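Uncharacterized conserved protein (Staphylococcus epidermidis, PDB 3FRM) is of unknown function but carries a GNAT acetyltransferase domain, so it may transfer an acetyl group from acetyl-CoA to a substrate not yet identified. Local coordinates at residues A[40-45]-A[72-77]; A[98-103]-A[246-251]; A[111-116]-A[207-212]. One frame throughout, in Å; residues are numbered along the deposited sequence.

Contact 1 (A[40-45]-A[72-77]); sequences NTWIYK and LSFSFP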
loop_
_atom_site.group_PDB
_atom_site.type_symbol
_atom_site.label_atom_id
_atom_site.label_comp_id
_atom_site.label_asym_id
_atom_site.label_seq_id
_atom_site.Cartn_x
_atom_site.Cartn_y
_atom_site.Cartn_z
ATOM N N ASN A 40 3.495 15.967 17.889
ATOM C CA ASN A 40 3.768 15.634 19.273
ATOM C C ASN A 40 4.282 14.190 19.425
ATOM O O ASN A 40 3.524 13.233 19.589
ATOM C CB ASN A 40 2.549 15.921 20.161
ATOM C CG ASN A 40 2.114 17.431 20.151
ATOM O OD1 ASN A 40 2.698 18.253 20.860
ATOM N ND2 ASN A 40 1.054 17.766 19.395
ATOM N N THR A 41 5.588 14.015 19.392
ATOM C CA THR A 41 6.089 12.672 19.229
ATOM C C THR A 41 7.586 12.606 19.525
ATOM O O THR A 41 8.277 13.616 19.526
ATOM C CB THR A 41 5.771 12.164 17.764
ATOM O OG1 THR A 41 5.844 10.722 17.705
ATOM C CG2 THR A 41 6.681 12.810 16.717
ATOM N N TRP A 42 8.070 11.397 19.783
ATOM C CA TRP A 42 9.457 11.138 19.930
ATOM C C TRP A 42 9.984 10.472 18.644
ATOM O O TRP A 42 9.388 9.512 18.187
ATOM C CB TRP A 42 9.656 10.136 21.062
ATOM C CG TRP A 42 9.698 10.683 22.393
ATOM C CD1 TRP A 42 8.837 11.636 22.949
ATOM C CD2 TRP A 42 10.556 10.252 23.448
ATOM N NE1 TRP A 42 9.169 11.835 24.279
ATOM C CE2 TRP A 42 10.201 10.995 24.615
ATOM C CE3 TRP A 42 11.580 9.317 23.529
ATOM C CZ2 TRP A 42 10.861 10.839 25.831
ATOM C CZ3 TRP A 42 12.229 9.174 24.743
ATOM C CH2 TRP A 42 11.877 9.942 25.870
ATOM N N ILE A 43 11.092 10.978 18.097
ATOM C CA ILE A 43 11.765 10.366 16.956
ATOM C C ILE A 43 13.041 9.710 17.512
ATOM O O ILE A 43 13.967 10.395 17.884
ATOM C CB ILE A 43 12.164 11.409 15.920
ATOM C CG1 ILE A 43 11.024 12.407 15.628
ATOM C CG2 ILE A 43 12.668 10.771 14.584
ATOM C CD1 ILE A 43 9.795 11.805 15.051
ATOM N N TYR A 44 13.108 8.388 17.580
ATOM C CA TYR A 44 14.351 7.756 18.044
ATOM C C TYR A 44 15.430 7.843 16.965
ATOM O O TYR A 44 15.140 7.719 15.778
ATOM C CB TYR A 44 14.156 6.280 18.415
ATOM C CG TYR A 44 13.472 6.010 19.743
ATOM C CD1 TYR A 44 14.116 6.255 20.954
ATOM C CD2 TYR A 44 12.207 5.474 19.789
ATOM C CE1 TYR A 44 13.516 6.007 22.156
ATOM C CE2 TYR A 44 11.583 5.200 21.046
ATOM C CZ TYR A 44 12.246 5.488 22.194
ATOM O OH TYR A 44 11.648 5.213 23.375
ATOM N N LYS A 45 16.671 8.032 17.407
ATOM C CA LYS A 45 17.838 7.899 16.583
ATOM C C LYS A 45 18.539 6.557 16.824
ATOM O O LYS A 45 19.047 5.937 15.883
ATOM C CB LYS A 45 18.760 9.072 16.844
ATOM C CG LYS A 45 18.196 10.325 16.160
ATOM C CD LYS A 45 18.580 11.652 16.817
ATOM C CE LYS A 45 19.878 12.180 16.252
ATOM N NZ LYS A 45 20.443 13.194 17.190
ATOM N N LEU A 72 0.097 8.788 22.682
ATOM C CA LEU A 72 1.490 8.481 22.826
ATOM C C LEU A 72 2.026 8.044 21.457
ATOM O O LEU A 72 1.343 7.327 20.734
ATOM C CB LEU A 72 1.687 7.333 23.825
ATOM C CG LEU A 72 1.362 7.422 25.292
ATOM C CD1 LEU A 72 2.026 6.207 26.001
ATOM C CD2 LEU A 72 1.903 8.711 25.864
ATOM N N SER A 73 3.249 8.438 21.110
ATOM C CA SER A 73 3.772 8.019 19.852
ATOM C C SER A 73 5.307 8.082 19.689
ATOM O O SER A 73 5.948 8.956 20.221
ATOM C CB SER A 73 3.044 8.775 18.751
ATOM O OG SER A 73 3.467 10.092 18.688
ATOM N N PHE A 74 5.857 7.149 18.919
ATOM C CA PHE A 74 7.268 7.041 18.707
ATOM C C PHE A 74 7.511 6.560 17.306
ATOM O O PHE A 74 6.717 5.791 16.763
ATOM C CB PHE A 74 7.870 6.006 19.684
ATOM C CG PHE A 74 7.490 6.245 21.161
ATOM C CD1 PHE A 74 8.367 6.872 22.024
ATOM C CD2 PHE A 74 6.248 5.863 21.655
ATOM C CE1 PHE A 74 8.019 7.094 23.389
ATOM C CE2 PHE A 74 5.890 6.109 23.004
ATOM C CZ PHE A 74 6.781 6.704 23.862
ATOM N N SER A 75 8.608 7.046 16.720
ATOM C CA SER A 75 9.209 6.502 15.517
ATOM C C SER A 75 10.485 5.868 15.944
ATOM O O SER A 75 11.132 6.404 16.827
ATOM C CB SER A 75 9.645 7.603 14.591
ATOM O OG SER A 75 8.524 8.255 14.205
ATOM N N PHE A 76 10.894 4.822 15.226
ATOM C CA PHE A 76 12.117 4.137 15.523
ATOM C C PHE A 76 13.182 4.455 14.461
ATOM O O PHE A 76 12.941 5.215 13.527
ATOM C CB PHE A 76 11.841 2.628 15.726
ATOM C CG PHE A 76 11.062 2.327 16.973
ATOM C CD1 PHE A 76 11.695 2.169 18.167
ATOM C CD2 PHE A 76 9.684 2.239 16.948
ATOM C CE1 PHE A 76 10.952 1.918 19.353
ATOM C CE2 PHE A 76 8.947 2.000 18.081
ATOM C CZ PHE A 76 9.583 1.837 19.302
ATOM N N PRO A 77 14.390 3.918 14.618
ATOM C CA PRO A 77 15.447 4.392 13.706
ATOM C C PRO A 77 15.215 3.961 12.255
ATOM O O PRO A 77 14.678 2.895 11.985
ATOM C CB PRO A 77 16.688 3.722 14.250
ATOM C CG PRO A 77 16.292 3.489 15.796
ATOM C CD PRO A 77 14.890 3.088 15.734
HETATM O O HOH W 1 12.985 7.747 14.083
#

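Contact 2 (A[98-103]-A[246-251]); sequences GVLELY and KYHILK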
loop_
_atom_site.group_PDB
_atom_site.type_symbol
_atom_site.label_atom_id
_atom_site.label_comp_id
_atom_site.label_asym_id
_atom_site.label_seq_id
_atom_site.Cartn_x
_atom_site.Cartn_y
_atom_site.Cartn_z
ATOM N N GLY A 98 2.978 0.656 12.747
ATOM C CA GLY A 98 2.946 0.832 11.325
ATOM C C GLY A 98 4.335 1.114 10.785
ATOM O O GLY A 98 5.294 1.112 11.534
ATOM N N VAL A 99 4.435 1.366 9.489
ATOM C CA VAL A 99 5.701 1.621 8.836
ATOM C C VAL A 99 5.576 2.878 7.976
ATOM O O VAL A 99 4.587 3.067 7.218
ATOM C CB VAL A 99 6.078 0.419 7.987
ATOM C CG1 VAL A 99 7.327 0.691 7.112
ATOM C CG2 VAL A 99 6.359 -0.790 8.894
ATOM N N LEU A 100 6.545 3.782 8.123
ATOM C CA LEU A 100 6.672 4.919 7.209
ATOM C C LEU A 100 7.636 4.475 6.169
ATOM O O LEU A 100 8.592 3.781 6.495
ATOM C CB LEU A 100 7.275 6.115 7.918
ATOM C CG LEU A 100 6.424 7.123 8.702
ATOM C CD1 LEU A 100 4.883 6.839 8.776
ATOM C CD2 LEU A 100 7.047 7.304 10.094
ATOM N N GLU A 101 7.398 4.876 4.929
ATOM C CA GLU A 101 8.275 4.553 3.796
ATOM C C GLU A 101 8.744 5.826 3.115
ATOM O O GLU A 101 7.912 6.710 2.781
ATOM C CB GLU A 101 7.502 3.770 2.759
ATOM C CG GLU A 101 7.371 2.328 3.108
ATOM C CD GLU A 101 6.301 1.588 2.297
ATOM O OE1 GLU A 101 6.232 0.336 2.446
ATOM O OE2 GLU A 101 5.550 2.232 1.508
ATOM N N LEU A 102 10.055 5.938 2.936
ATOM C CA LEU A 102 10.598 7.075 2.232
ATOM C C LEU A 102 10.705 6.797 0.714
ATOM O O LEU A 102 11.374 5.836 0.306
ATOM C CB LEU A 102 11.976 7.429 2.785
ATOM C CG LEU A 102 12.707 8.575 2.060
ATOM C CD1 LEU A 102 12.031 9.951 2.355
ATOM C CD2 LEU A 102 14.207 8.610 2.485
ATOM N N TYR A 103 10.031 7.624 -0.098
ATOM C CA TYR A 103 10.152 7.587 -1.586
ATOM C C TYR A 103 10.893 8.764 -2.165
ATOM O O TYR A 103 10.763 9.900 -1.713
ATOM C CB TYR A 103 8.776 7.452 -2.267
ATOM C CG TYR A 103 8.127 6.140 -1.933
ATOM C CD1 TYR A 103 8.457 4.985 -2.621
ATOM C CD2 TYR A 103 7.286 6.019 -0.833
ATOM C CE1 TYR A 103 7.907 3.765 -2.284
ATOM C CE2 TYR A 103 6.714 4.805 -0.493
ATOM C CZ TYR A 103 7.020 3.684 -1.232
ATOM O OH TYR A 103 6.473 2.456 -0.884
ATOM N N LYS A 246 10.674 3.385 8.315
ATOM C CA LYS A 246 10.710 3.517 9.790
ATOM C C LYS A 246 9.495 2.833 10.353
ATOM O O LYS A 246 8.375 3.060 9.852
ATOM C CB LYS A 246 10.562 4.989 10.184
ATOM C CG LYS A 246 11.817 5.813 10.128
ATOM C CD LYS A 246 11.694 7.090 11.022
ATOM C CE LYS A 246 13.052 7.796 10.934
ATOM N NZ LYS A 246 13.276 9.023 11.735
ATOM N N TYR A 247 9.678 2.060 11.419
ATOM C CA TYR A 247 8.581 1.644 12.281
ATOM C C TYR A 247 8.084 2.834 13.119
ATOM O O TYR A 247 8.864 3.693 13.501
ATOM C CB TYR A 247 8.986 0.466 13.213
ATOM C CG TYR A 247 8.868 -0.793 12.458
ATOM C CD1 TYR A 247 7.657 -1.457 12.344
ATOM C CD2 TYR A 247 9.960 -1.269 11.734
ATOM C CE1 TYR A 247 7.528 -2.589 11.525
ATOM C CE2 TYR A 247 9.861 -2.381 10.948
ATOM C CZ TYR A 247 8.666 -3.056 10.829
ATOM O OH TYR A 247 8.648 -4.170 9.978
ATOM N N HIS A 248 6.800 2.848 13.437
ATOM C CA HIS A 248 6.214 3.919 14.194
ATOM C C HIS A 248 4.952 3.383 14.906
ATOM O O HIS A 248 4.219 2.519 14.412
ATOM C CB HIS A 248 5.939 5.173 13.325
ATOM C CG HIS A 248 4.593 5.176 12.686
ATOM N ND1 HIS A 248 4.364 4.649 11.431
ATOM C CD2 HIS A 248 3.387 5.584 13.151
ATOM C CE1 HIS A 248 3.077 4.740 11.145
ATOM N NE2 HIS A 248 2.465 5.315 12.165
ATOM N N ILE A 249 4.756 3.842 16.113
ATOM C CA ILE A 249 3.645 3.328 16.875
ATOM C C ILE A 249 2.846 4.472 17.413
ATOM O O ILE A 249 3.411 5.526 17.664
ATOM C CB ILE A 249 4.159 2.425 18.012
ATOM C CG1 ILE A 249 5.099 3.173 18.937
ATOM C CG2 ILE A 249 4.938 1.237 17.410
ATOM C CD1 ILE A 249 5.294 2.421 20.261
ATOM N N LEU A 250 1.556 4.225 17.657
ATOM C CA LEU A 250 0.593 5.228 18.086
ATOM C C LEU A 250 -0.433 4.584 18.994
ATOM O O LEU A 250 -0.968 3.517 18.670
ATOM C CB LEU A 250 -0.138 5.830 16.848
ATOM C CG LEU A 250 -1.297 6.845 17.078
ATOM C CD1 LEU A 250 -0.813 8.050 17.898
ATOM C CD2 LEU A 250 -1.824 7.354 15.716
ATOM N N LYS A 251 -0.675 5.220 20.139
ATOM C CA LYS A 251 -1.791 4.909 21.019
ATOM C C LYS A 251 -2.590 6.188 21.140
ATOM O O LYS A 251 -2.103 7.172 21.662
ATOM C CB LYS A 251 -1.334 4.488 22.403
ATOM C CG LYS A 251 -2.461 3.933 23.259
ATOM C CD LYS A 251 -1.898 3.431 24.584
ATOM C CE LYS A 251 -2.973 2.836 25.482
ATOM N NZ LYS A 251 -2.344 1.999 26.557
#

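Contact 3 (A[111-116]-A[207-212]); sequences KELSRK and EIQAYV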
loop_
_atom_site.group_PDB
_atom_site.type_symbol
_atom_site.label_atom_id
_atom_site.label_comp_id
_atom_site.label_asym_id
_atom_site.label_seq_id
_atom_site.Cartn_x
_atom_site.Cartn_y
_atom_site.Cartn_z
ATOM N N LYS A 111 8.817 15.945 -14.429
ATOM C CA LYS A 111 8.565 16.914 -15.502
ATOM C C LYS A 111 7.983 16.160 -16.704
ATOM O O LYS A 111 6.981 16.536 -17.300
ATOM C CB LYS A 111 9.883 17.566 -15.954
ATOM C CG LYS A 111 10.551 18.487 -14.950
ATOM C CD LYS A 111 11.831 19.155 -15.533
ATOM C CE LYS A 111 12.629 19.741 -14.353
ATOM N NZ LYS A 111 13.773 20.575 -14.798
ATOM N N GLU A 112 8.670 15.085 -17.057
ATOM C CA GLU A 112 8.270 14.165 -18.122
ATOM C C GLU A 112 6.775 13.732 -18.048
ATOM O O GLU A 112 6.200 13.369 -19.068
ATOM C CB GLU A 112 9.179 12.930 -18.028
ATOM C CG GLU A 112 9.103 12.014 -19.204
ATOM C CD GLU A 112 7.884 11.076 -19.170
ATOM O OE1 GLU A 112 7.293 10.857 -18.062
ATOM O OE2 GLU A 112 7.537 10.554 -20.266
ATOM N N LEU A 113 6.158 13.734 -16.861
ATOM C CA LEU A 113 4.776 13.213 -16.738
ATOM C C LEU A 113 3.693 14.057 -17.411
ATOM O O LEU A 113 2.560 13.589 -17.622
ATOM C CB LEU A 113 4.395 13.052 -15.289
ATOM C CG LEU A 113 4.489 11.698 -14.611
ATOM C CD1 LEU A 113 5.342 10.677 -15.330
ATOM C CD2 LEU A 113 4.947 11.918 -13.198
ATOM N N SER A 114 4.044 15.304 -17.714
ATOM C CA SER A 114 3.078 16.293 -18.224
ATOM C C SER A 114 2.544 15.920 -19.582
ATOM O O SER A 114 3.277 15.406 -20.409
ATOM C CB SER A 114 3.662 17.710 -18.306
ATOM O OG SER A 114 2.622 18.639 -17.994
ATOM N N ARG A 115 1.256 16.167 -19.782
ATOM C CA ARG A 115 0.612 15.860 -21.040
ATOM C C ARG A 115 -0.206 17.048 -21.590
ATOM O O ARG A 115 -0.922 16.915 -22.596
ATOM C CB ARG A 115 -0.237 14.598 -20.887
ATOM C CG ARG A 115 0.187 13.384 -21.742
ATOM C CD ARG A 115 1.696 13.225 -22.025
ATOM N NE ARG A 115 2.139 11.845 -21.752
ATOM C CZ ARG A 115 3.398 11.468 -21.482
ATOM N NH1 ARG A 115 3.672 10.185 -21.223
ATOM N NH2 ARG A 115 4.385 12.358 -21.454
ATOM N N LYS A 116 -0.059 18.212 -20.952
ATOM C CA LYS A 116 -0.782 19.441 -21.320
ATOM C C LYS A 116 -2.284 19.247 -21.231
ATOM O O LYS A 116 -3.037 19.822 -22.020
ATOM C CB LYS A 116 -0.362 19.958 -22.713
ATOM C CG LYS A 116 1.091 20.409 -22.782
ATOM C CD LYS A 116 1.250 21.863 -22.358
ATOM C CE LYS A 116 1.116 22.797 -23.568
ATOM N NZ LYS A 116 0.678 24.182 -23.165
ATOM N N GLU A 207 -0.393 15.664 -13.595
ATOM C CA GLU A 207 -0.194 17.091 -13.833
ATOM C C GLU A 207 0.377 17.777 -12.605
ATOM O O GLU A 207 1.358 18.506 -12.704
ATOM C CB GLU A 207 -1.436 17.806 -14.387
ATOM C CG GLU A 207 -1.698 17.571 -15.915
ATOM C CD GLU A 207 -0.539 17.943 -16.871
ATOM O OE1 GLU A 207 -0.479 17.386 -18.000
ATOM O OE2 GLU A 207 0.314 18.792 -16.510
ATOM N N ILE A 208 -0.197 17.485 -11.438
ATOM C CA ILE A 208 0.223 18.101 -10.205
ATOM C C ILE A 208 1.660 17.745 -9.919
ATOM O O ILE A 208 2.447 18.555 -9.415
ATOM C CB ILE A 208 -0.687 17.696 -9.022
ATOM C CG1 ILE A 208 -2.010 18.444 -9.109
ATOM C CG2 ILE A 208 0.002 17.924 -7.680
ATOM C CD1 ILE A 208 -3.217 17.694 -8.422
ATOM N N GLN A 209 2.023 16.529 -10.273
ATOM C CA GLN A 209 3.329 16.065 -9.961
ATOM C C GLN A 209 4.365 16.778 -10.832
ATOM O O GLN A 209 5.371 17.250 -10.325
ATOM C CB GLN A 209 3.363 14.583 -10.192
ATOM C CG GLN A 209 4.422 13.929 -9.419
ATOM C CD GLN A 209 3.996 13.737 -8.015
ATOM O OE1 GLN A 209 2.868 13.373 -7.770
ATOM N NE2 GLN A 209 4.896 13.966 -7.078
ATOM N N ALA A 210 4.115 16.849 -12.139
ATOM C CA ALA A 210 5.012 17.528 -13.042
ATOM C C ALA A 210 5.196 18.999 -12.701
ATOM O O ALA A 210 6.271 19.552 -12.908
ATOM C CB ALA A 210 4.530 17.391 -14.498
ATOM N N TYR A 211 4.141 19.631 -12.211
ATOM C CA TYR A 211 4.217 21.004 -11.760
ATOM C C TYR A 211 5.266 21.121 -10.645
ATOM O O TYR A 211 6.214 21.906 -10.743
ATOM C CB TYR A 211 2.847 21.418 -11.221
ATOM C CG TYR A 211 2.755 22.867 -10.884
ATOM C CD1 TYR A 211 2.117 23.765 -11.759
ATOM C CD2 TYR A 211 3.285 23.362 -9.685
ATOM C CE1 TYR A 211 2.038 25.121 -11.472
ATOM C CE2 TYR A 211 3.204 24.732 -9.382
ATOM C CZ TYR A 211 2.587 25.597 -10.299
ATOM O OH TYR A 211 2.491 26.932 -10.016
ATOM N N VAL A 212 5.078 20.339 -9.587
ATOM C CA VAL A 212 6.044 20.249 -8.522
ATOM C C VAL A 212 7.448 20.000 -9.130
ATOM O O VAL A 212 8.453 20.604 -8.724
ATOM C CB VAL A 212 5.609 19.152 -7.519
ATOM C CG1 VAL A 212 6.701 18.847 -6.549
ATOM C CG2 VAL A 212 4.299 19.565 -6.741
#

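Contact 1 (A[40-45]-A[72-77])
The hydroxyls of T41 and S73 join the two strands in a short hydrogen bond, with OG1 of T41 2.6 Å from OG of S73. S73 OG can reach across because it sits between its own backbone N and carbonyl carbon (chi1 74°). Beyond this pair the strands run parallel, and the backbone bonds alternate accordingly: W42 N donates to S73 O at 3.3 Å, S75 N to W42 O at 3.0 Å, and Y44 N to S75 O at 2.9 Å. Past the last of these rungs, a water donates to both Y44 O and F76 O and continues the link.

An aromatic cluster lies along the pair. F74 turns its edge, led by CE1, onto the face of the five-membered ring of W42, with the planes at 63° in an offset edge-to-face pair. The Y44 ring is within 15° of parallel to that of F74, but slid so far that little of one ring covers the other, CE2 of Y44 being 3.8 Å from CD1 of F74. F76 packs alongside Y44, its CD1 3.7 Å from Y44 CD2.

The strands belong to a beta-alpha-beta unit whose helix 50-66 packs on W42, Y44 and F74; its D56 hydrogen-bonds to the Y44 hydroxyl. Strand 25-29 flanks strand 41-44, and strand 241-251 flanks strand 72-75.

Contact 2 (A[98-103]-A[246-251])
Four backbone hydrogen bonds join G98 and L100 to H248 and K246 in an antiparallel ladder. G98 and H248 form one hydrogen-bonded pair, with G98 N 2.8 Å from H248 O and H248 N 3.0 Å from G98 O; L100 and K246 form the next, with L100 N 2.6 Å from K246 O and K246 N 2.8 Å from L100 O. V99 and Y247 make the non-hydrogen-bonded pair between them. Here the main chains approach through CA-H...O contacts, from Y247 CA to G98 O and from V99 CA to K246 O.

Side-chain packing occupies both faces of the ladder. On the face of V99 and Y247, CG2 of V99 sits over the tyrosine ring in a CH-pi contact, 3.8 Å from the centroid of the Y247 ring but displaced toward its CE1 rim. The second subunit packs on this side, and its H201 hydrogen-bonds to Y247 OH. On the face of L100 and H248, the imidazole folds back over G98, whose N lies over one ring face. A chi1 of 89°, setting CG between the backbone N and carbonyl carbon of H248, turns the ring this way. L100 crosses it at about a right angle, with CD1 3.5 Å from H248 ND1; that nitrogen is buried without a polar partner.

The short segments run at 138° to each other. The ladder goes on beyond them, from L102 to Q243 and G244 of strand 241-251. E101 and Y103 bond to A225 and L223 of strand 221-225 on the other edge of strand 96-105, while strand 72-75 flanks strand 241-251.

Contact 3 (A[111-116]-A[207-212])
The carboxylate of E207, on a helix of the GNAT fold, is gripped at both oxygens by the loop 111-116, each on its syn side. S114 OG donates to E207 OE2 at 2.7 Å, 18° out of the carboxylate plane, and R115 N donates to E207 OE1 at 2.8 Å, 25° out of it. This two-point hold limits rotation of the group. The other flat group, the guanidinium of R115, turns from the helix: L113 O lies beyond one of its faces, toward the rim, and E112 OE2 meets it edge-on in a long salt bridge, 3.8 Å from R115 NH2.

Helix 204-216 begins within the last residues of a Q-x-x-G-x-G sequence that matches the acetyl-CoA pyrophosphate-binding signature of the GNAT fold, so it is probably the helix whose start faces the cofactor phosphates in that family. The contact instead uses its flank, docking it to the link between helix 107-111 and strand 120-123. E207 reaches the link by a bend at chi2 (-56°), which brings the carboxylate round to the loop backbone. R117 adds a weak, long ion pair to OE1.

The methyl group of A210, one turn further along the helix, does the close packing: its CB lies 3.8 Å from K111 O and 3.9 Å from S114 CB, fitting against the type I turn formed by residues 111-114. L113 CD2 extends the packing to Q209 CG, at 4.3 Å. The turn itself is closed by the backbone hydrogen bond from S114 N to K111 O, 3.2 Å long.

In the fold
From the N terminus, contact 1 closes first, bringing strand 72-75 beside strand 41-44 after the excursion through helix 50-66. Contact 2 opens afterwards at 98-103 and closes only when the last strand of the chain returns at 246-251, so the two are in series. The long loop between the segments of contact 2 encloses contact 3, where 111-116 meets helix 204-216. Contacts 1 and 2 share one sheet: strand 241-251 inserts between strands 72-75 and 96-105, joining the last strand to the N-terminal half. Contact 3 lies apart, its centre about 34 Å from that of contact 1, and ties the GNAT helix to the loop before strand 120-123.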